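Local atomic coordinates of saframycin Mx1 synthetase B (Legionella pneumophila subsp. pneumophila, PDB entry 3KXW), a protein that is an AMP-binding protein of the ANL superfamily and holds 5'-O-[(S)-(dodecanoyloxy)(hydroxy)phosphoryl]adenosine in a pocket of its fold. Residues 243-248 and 272-277; 536-541 and 576-581. All blocks are in the same frame, centred on the assembly; numbering follows the deposited sequence.

In the fold
Contact 1 and contact 2 are both largely buried, but they join different kinds of element. Contact 1 lies within the AMP-binding family region and packs two short helices through interlocking side chains, with one clear polar bond. Contact 2 is mainly backbone pairing at the outermost strand of a sheet in the C-terminal part, with side chains sorted onto two faces. Their centres are about 13 Å apart, and they meet through Lys-276, whose ammonium group reaches the carbonyls of Gln-577 and Lys-580. Helix 515-533 touches both contacts and so joins them from a second direction, setting aromatic side chains against each.

Contact 1: 243-248 and 272-277; sequences FSFLQN and DYCVKR
Tyr-273 is the main projection of this contact, its ring reaching from helix 272-277 into a hollow formed by Phe-245 and Leu-246 of helix 243-247. The axes of the two short helical segments come within 11.5 Å, a wide separation that suits large aromatic side chains. Tyr-273 extends with CG anti to the backbone N (chi1 -168°), which carries the phenol across to the other helix. Its ring is clasped between two aliphatic groups: Leu-246 CD2 sits over one face, 4.2 Å from the ring centroid, and Arg-277 CG covers the opposite face. At the far end of the ring, Tyr-273 OH donates to Leu-246 O at 2.7 Å, so the phenol supplies both an apolar surface and a polar tip. The Arg-277 chain, bent at chi2 and chi3, brings its guanidinium close to the same carbonyl.

Phe-245 meets the Tyr-273 ring obliquely at CD2, on the same side of its plane as Leu-246. Its CZ lies 3.8 Å from Tyr-273 CD2; the two side chains run past one another in opposite directions, with their ring planes at 55°. The small side chain of Cys-274 fits at the edge of the Phe-245 ring, near its plane, bringing SG to 4.0 Å from Phe-245 CE1 in a sulfur-aromatic contact.

Trp-214 stacks on Phe-245, while Phe-309 of helix 303-313 packs on Cys-274. Helix 515-533 adjoins the pair too, with Tyr-530 against Leu-246 and Phe-526 meeting the ring of Tyr-273.

Contact 2: 536-541 and 576-581; sequences EVHTIV and WQLNKI
The antiparallel pairing of Thr-539 with Gln-577 and Ile-540 with Trp-576 adds the outermost strand, 574-577, to a four-stranded sheet in the C-terminal part of the chain. Ile-540 and Trp-576 form the hydrogen-bonded pair: Ile-540 N donates to Trp-576 O at 2.9 Å, and Trp-576 N returns a bond to Ile-540 O at 2.8 Å. Thr-539 and Gln-577 are the adjoining non-hydrogen-bonded pair. Just past them Leu-578 N donates to His-538 O (2.9 Å, N-H...O angle 168°); Leu-578 is the second residue of the type I turn from Gln-577 to Lys-580.

The two faces of the pairing differ. Ile-540 and Trp-576 share the apolar one, where the broad indole suits a branched aliphatic neighbour: Ile-540 CG1 lies 3.8 Å from Trp-576 CE3. A chi1 of 175° swings the indole away from its own backbone N and lays its benzo edge against Val-537 O, which lies in the ring plane 3.5 Å from Trp-576 CZ3. Phe-522 of helix 515-533 stacks on this indole, and Lys-276 makes a cation-pi contact with it. On the face of Thr-539 and Gln-577 the side chains run alongside each other. Gln-577 bends at chi2 to turn OE1 back toward Thr-539 OG1, the hydroxyl donating; the modelled separation is so short that its exact length is doubtful.

His-538 O is gripped twice, since water 1 donates to it while accepting from Asn-579 N, tying the turn to the backbone of His-538. Val-537 O, in contrast, is buried without a hydrogen-bonding partner, and the weakly positive C-H edge of Trp-576 probably offers it partial electrostatic compensation.

Contact 1: 243-248 and 272-277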
loop_
_atom_site.group_PDB
_atom_site.type_symbol
_atom_site.label_atom_id
_atom_site.label_comp_id
_atom_site.label_asym_id
_atom_site.label_seq_id
_atom_site.Cartn_x
_atom_site.Cartn_y
_atom_site.Cartn_z
ATOM N N PHE A 243 10.177 4.568 6.022
ATOM C CA PHE A 243 11.234 5.583 6.138
ATOM C C PHE A 243 12.626 4.944 6.008
ATOM O O PHE A 243 13.498 5.450 5.301
ATOM C CB PHE A 243 11.092 6.340 7.469
ATOM C CG PHE A 243 12.219 7.301 7.748
ATOM C CD1 PHE A 243 12.200 8.584 7.230
ATOM C CD2 PHE A 243 13.301 6.911 8.519
ATOM C CE1 PHE A 243 13.253 9.479 7.484
ATOM C CE2 PHE A 243 14.346 7.798 8.781
ATOM C CZ PHE A 243 14.319 9.077 8.258
ATOM N N SER A 244 12.824 3.818 6.680
ATOM C CA SER A 244 14.100 3.100 6.632
ATOM C C SER A 244 14.422 2.646 5.215
ATOM O O SER A 244 15.558 2.760 4.747
ATOM C CB SER A 244 14.074 1.899 7.596
ATOM O OG SER A 244 14.134 2.362 8.933
ATOM N N PHE A 245 13.412 2.128 4.529
ATOM C CA PHE A 245 13.606 1.722 3.144
ATOM C C PHE A 245 14.029 2.899 2.243
ATOM O O PHE A 245 15.005 2.803 1.492
ATOM C CB PHE A 245 12.337 1.088 2.573
ATOM C CG PHE A 245 12.439 0.820 1.113
ATOM C CD1 PHE A 245 13.423 -0.030 0.635
ATOM C CD2 PHE A 245 11.612 1.463 0.213
ATOM C CE1 PHE A 245 13.569 -0.253 -0.724
ATOM C CE2 PHE A 245 11.737 1.231 -1.143
ATOM C CZ PHE A 245 12.720 0.379 -1.612
ATOM N N LEU A 246 13.288 3.998 2.319
ATOM C CA LEU A 246 13.552 5.145 1.450
ATOM C C LEU A 246 14.902 5.769 1.717
ATOM O O LEU A 246 15.611 6.145 0.788
ATOM C CB LEU A 246 12.424 6.175 1.538
ATOM C CG LEU A 246 11.089 5.732 0.920
ATOM C CD1 LEU A 246 10.113 6.877 0.949
ATOM C CD2 LEU A 246 11.242 5.259 -0.517
ATOM N N GLN A 247 15.289 5.849 2.982
ATOM C CA GLN A 247 16.617 6.357 3.311
ATOM C C GLN A 247 17.753 5.477 2.814
ATOM O O GLN A 247 18.854 5.969 2.569
ATOM C CB GLN A 247 16.755 6.513 4.819
ATOM C CG GLN A 247 15.901 7.608 5.390
ATOM C CD GLN A 247 16.678 8.878 5.611
ATOM O OE1 GLN A 247 16.469 9.882 4.917
ATOM N NE2 GLN A 247 17.592 8.848 6.578
ATOM N N ASN A 248 17.516 4.172 2.701
ATOM C CA ASN A 248 18.600 3.232 2.414
ATOM C C ASN A 248 18.009 1.948 1.875
ATOM O O ASN A 248 17.886 0.973 2.608
ATOM C CB ASN A 248 19.385 2.912 3.710
ATOM C CG ASN A 248 20.606 2.036 3.464
ATOM O OD1 ASN A 248 21.168 2.024 2.358
ATOM N ND2 ASN A 248 21.028 1.290 4.500
ATOM N N ASP A 272 12.347 -0.319 -9.069
ATOM C CA ASP A 272 13.077 0.706 -9.796
ATOM C C ASP A 272 13.914 1.527 -8.850
ATOM O O ASP A 272 15.017 1.940 -9.181
ATOM C CB ASP A 272 12.124 1.644 -10.518
ATOM C CG ASP A 272 11.536 1.023 -11.766
ATOM O OD1 ASP A 272 12.292 0.450 -12.572
ATOM O OD2 ASP A 272 10.312 1.106 -11.920
ATOM N N TYR A 273 13.371 1.774 -7.665
ATOM C CA TYR A 273 14.049 2.602 -6.679
ATOM C C TYR A 273 15.341 1.924 -6.216
ATOM O O TYR A 273 16.367 2.592 -6.044
ATOM C CB TYR A 273 13.106 2.873 -5.508
ATOM C CG TYR A 273 13.564 3.935 -4.545
ATOM C CD1 TYR A 273 13.510 5.288 -4.860
ATOM C CD2 TYR A 273 14.032 3.577 -3.305
ATOM C CE1 TYR A 273 13.945 6.263 -3.936
ATOM C CE2 TYR A 273 14.438 4.510 -2.402
ATOM C CZ TYR A 273 14.405 5.843 -2.703
ATOM O OH TYR A 273 14.848 6.704 -1.706
ATOM N N CYS A 274 15.272 0.610 -5.996
ATOM C CA CYS A 274 16.482 -0.184 -5.706
ATOM C C CYS A 274 17.524 -0.110 -6.811
ATOM O O CYS A 274 18.702 0.116 -6.545
ATOM C CB CYS A 274 16.132 -1.647 -5.475
ATOM S SG CYS A 274 15.300 -1.977 -3.902
ATOM N N VAL A 275 17.080 -0.297 -8.052
ATOM C CA VAL A 275 17.993 -0.222 -9.182
ATOM C C VAL A 275 18.667 1.147 -9.246
ATOM O O VAL A 275 19.876 1.249 -9.466
ATOM C CB VAL A 275 17.260 -0.518 -10.506
ATOM C CG1 VAL A 275 18.121 -0.113 -11.728
ATOM C CG2 VAL A 275 16.877 -1.983 -10.581
ATOM N N LYS A 276 17.873 2.195 -9.076
ATOM C CA LYS A 276 18.375 3.555 -9.192
ATOM C C LYS A 276 19.353 3.942 -8.072
ATOM O O LYS A 276 20.344 4.656 -8.317
ATOM C CB LYS A 276 17.217 4.548 -9.218
ATOM C CG LYS A 276 17.681 5.943 -9.597
ATOM C CD LYS A 276 16.698 6.617 -10.475
ATOM C CE LYS A 276 17.339 7.761 -11.247
ATOM N NZ LYS A 276 17.677 7.351 -12.622
ATOM N N ARG A 277 19.067 3.476 -6.855
ATOM C CA ARG A 277 19.756 3.959 -5.649
ATOM C C ARG A 277 20.980 3.131 -5.236
ATOM O O ARG A 277 21.822 3.611 -4.488
ATOM C CB ARG A 277 18.793 4.021 -4.455
ATOM C CG ARG A 277 17.775 5.202 -4.458
ATOM C CD ARG A 277 18.398 6.570 -4.156
ATOM N NE ARG A 277 19.035 6.639 -2.839
ATOM C CZ ARG A 277 18.461 7.110 -1.738
ATOM N NH1 ARG A 277 17.226 7.583 -1.762
ATOM N NH2 ARG A 277 19.140 7.122 -0.600
#

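Contact 2: 536-541 and 576-581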
loop_
_atom_site.group_PDB
_atom_site.type_symbol
_atom_site.label_atom_id
_atom_site.label_comp_id
_atom_site.label_asym_id
_atom_site.label_seq_id
_atom_site.Cartn_x
_atom_site.Cartn_y
_atom_site.Cartn_z
ATOM N N GLU A 536 4.215 8.444 -5.259
ATOM C CA GLU A 536 5.593 8.287 -5.736
ATOM C C GLU A 536 5.922 9.194 -6.915
ATOM O O GLU A 536 5.339 9.044 -7.985
ATOM C CB GLU A 536 5.863 6.840 -6.153
ATOM C CG GLU A 536 5.567 5.823 -5.072
ATOM C CD GLU A 536 4.184 5.256 -5.222
ATOM O OE1 GLU A 536 3.255 6.031 -5.508
ATOM O OE2 GLU A 536 4.006 4.031 -5.083
ATOM N N VAL A 537 6.876 10.111 -6.734
ATOM C CA VAL A 537 7.346 10.953 -7.853
ATOM C C VAL A 537 8.136 10.157 -8.890
ATOM O O VAL A 537 9.073 9.437 -8.545
ATOM C CB VAL A 537 8.239 12.103 -7.365
ATOM C CG1 VAL A 537 8.690 12.949 -8.563
ATOM C CG2 VAL A 537 7.487 12.963 -6.348
ATOM N N HIS A 538 7.780 10.296 -10.169
ATOM C CA HIS A 538 8.430 9.523 -11.219
ATOM C C HIS A 538 9.506 10.313 -11.935
ATOM O O HIS A 538 10.515 9.752 -12.400
ATOM C CB HIS A 538 7.406 8.999 -12.219
ATOM C CG HIS A 538 6.311 8.198 -11.580
ATOM N ND1 HIS A 538 6.523 6.948 -11.035
ATOM C CD2 HIS A 538 5.001 8.487 -11.368
ATOM C CE1 HIS A 538 5.386 6.496 -10.528
ATOM N NE2 HIS A 538 4.447 7.409 -10.720
ATOM N N THR A 539 9.293 11.624 -11.995
ATOM C CA THR A 539 10.167 12.498 -12.735
ATOM C C THR A 539 10.359 13.788 -11.955
ATOM O O THR A 539 9.398 14.374 -11.459
ATOM C CB THR A 539 9.551 12.855 -14.123
ATOM O OG1 THR A 539 9.280 11.655 -14.865
ATOM C CG2 THR A 539 10.486 13.743 -14.912
ATOM N N ILE A 540 11.603 14.237 -11.844
ATOM C CA ILE A 540 11.868 15.541 -11.232
ATOM C C ILE A 540 12.711 16.369 -12.172
ATOM O O ILE A 540 13.723 15.884 -12.674
ATOM C CB ILE A 540 12.632 15.411 -9.883
ATOM C CG1 ILE A 540 11.831 14.533 -8.923
ATOM C CG2 ILE A 540 12.897 16.802 -9.274
ATOM C CD1 ILE A 540 12.556 14.236 -7.640
ATOM N N VAL A 541 12.307 17.619 -12.389
ATOM C CA VAL A 541 13.056 18.511 -13.274
ATOM C C VAL A 541 13.498 19.762 -12.521
ATOM O O VAL A 541 12.685 20.401 -11.851
ATOM C CB VAL A 541 12.205 18.968 -14.498
ATOM C CG1 VAL A 541 13.076 19.724 -15.472
ATOM C CG2 VAL A 541 11.574 17.765 -15.199
ATOM N N TRP A 576 15.690 13.949 -13.267
ATOM C CA TRP A 576 15.828 12.655 -12.607
ATOM C C TRP A 576 14.628 11.828 -13.053
ATOM O O TRP A 576 13.502 12.327 -13.041
ATOM C CB TRP A 576 15.795 12.891 -11.094
ATOM C CG TRP A 576 15.802 11.684 -10.176
ATOM C CD1 TRP A 576 16.891 11.099 -9.600
ATOM C CD2 TRP A 576 14.652 10.999 -9.650
ATOM N NE1 TRP A 576 16.496 10.064 -8.771
ATOM C CE2 TRP A 576 15.123 9.987 -8.787
ATOM C CE3 TRP A 576 13.269 11.143 -9.830
ATOM C CZ2 TRP A 576 14.259 9.113 -8.116
ATOM C CZ3 TRP A 576 12.408 10.268 -9.169
ATOM C CH2 TRP A 576 12.909 9.269 -8.322
ATOM N N GLN A 577 14.872 10.585 -13.454
ATOM C CA GLN A 577 13.800 9.680 -13.871
ATOM C C GLN A 577 13.903 8.373 -13.096
ATOM O O GLN A 577 14.857 7.604 -13.275
ATOM C CB GLN A 577 13.880 9.389 -15.373
ATOM C CG GLN A 577 13.662 10.605 -16.280
ATOM C CD GLN A 577 12.193 10.942 -16.476
ATOM O OE1 GLN A 577 11.347 10.571 -15.663
ATOM N NE2 GLN A 577 11.879 11.645 -17.562
ATOM N N LEU A 578 12.921 8.113 -12.244
ATOM C CA LEU A 578 12.942 6.924 -11.383
ATOM C C LEU A 578 13.219 5.630 -12.144
ATOM O O LEU A 578 14.000 4.782 -11.693
ATOM C CB LEU A 578 11.619 6.804 -10.618
ATOM C CG LEU A 578 11.390 5.512 -9.837
ATOM C CD1 LEU A 578 12.503 5.282 -8.846
ATOM C CD2 LEU A 578 10.047 5.584 -9.126
ATOM N N ASN A 579 12.580 5.471 -13.293
ATOM C CA ASN A 579 12.607 4.171 -13.955
ATOM C C ASN A 579 13.666 4.045 -15.033
ATOM O O ASN A 579 13.711 3.048 -15.749
ATOM C CB ASN A 579 11.215 3.748 -14.449
ATOM C CG ASN A 579 10.690 4.621 -15.543
ATOM O OD1 ASN A 579 11.428 5.386 -16.175
ATOM N ND2 ASN A 579 9.398 4.509 -15.791
ATOM N N LYS A 580 14.538 5.050 -15.109
ATOM C CA LYS A 580 15.632 5.046 -16.076
ATOM C C LYS A 580 16.970 4.813 -15.400
ATOM O O LYS A 580 17.209 5.270 -14.285
ATOM C CB LYS A 580 15.683 6.362 -16.862
ATOM C CG LYS A 580 14.914 6.327 -18.163
ATOM C CD LYS A 580 15.770 6.926 -19.278
ATOM C CE LYS A 580 16.535 8.152 -18.777
ATOM N NZ LYS A 580 17.393 8.746 -19.849
ATOM N N ILE A 581 17.844 4.100 -16.089
ATOM C CA ILE A 581 19.169 3.810 -15.575
ATOM C C ILE A 581 20.150 4.841 -16.108
ATOM O O ILE A 581 20.151 5.106 -17.312
ATOM C CB ILE A 581 19.614 2.412 -16.019
ATOM C CG1 ILE A 581 18.748 1.352 -15.327
ATOM C CG2 ILE A 581 21.077 2.197 -15.718
ATOM C CD1 ILE A 581 18.923 -0.040 -15.909
HETATM O O HOH W 1 10.300 7.442 -14.130
#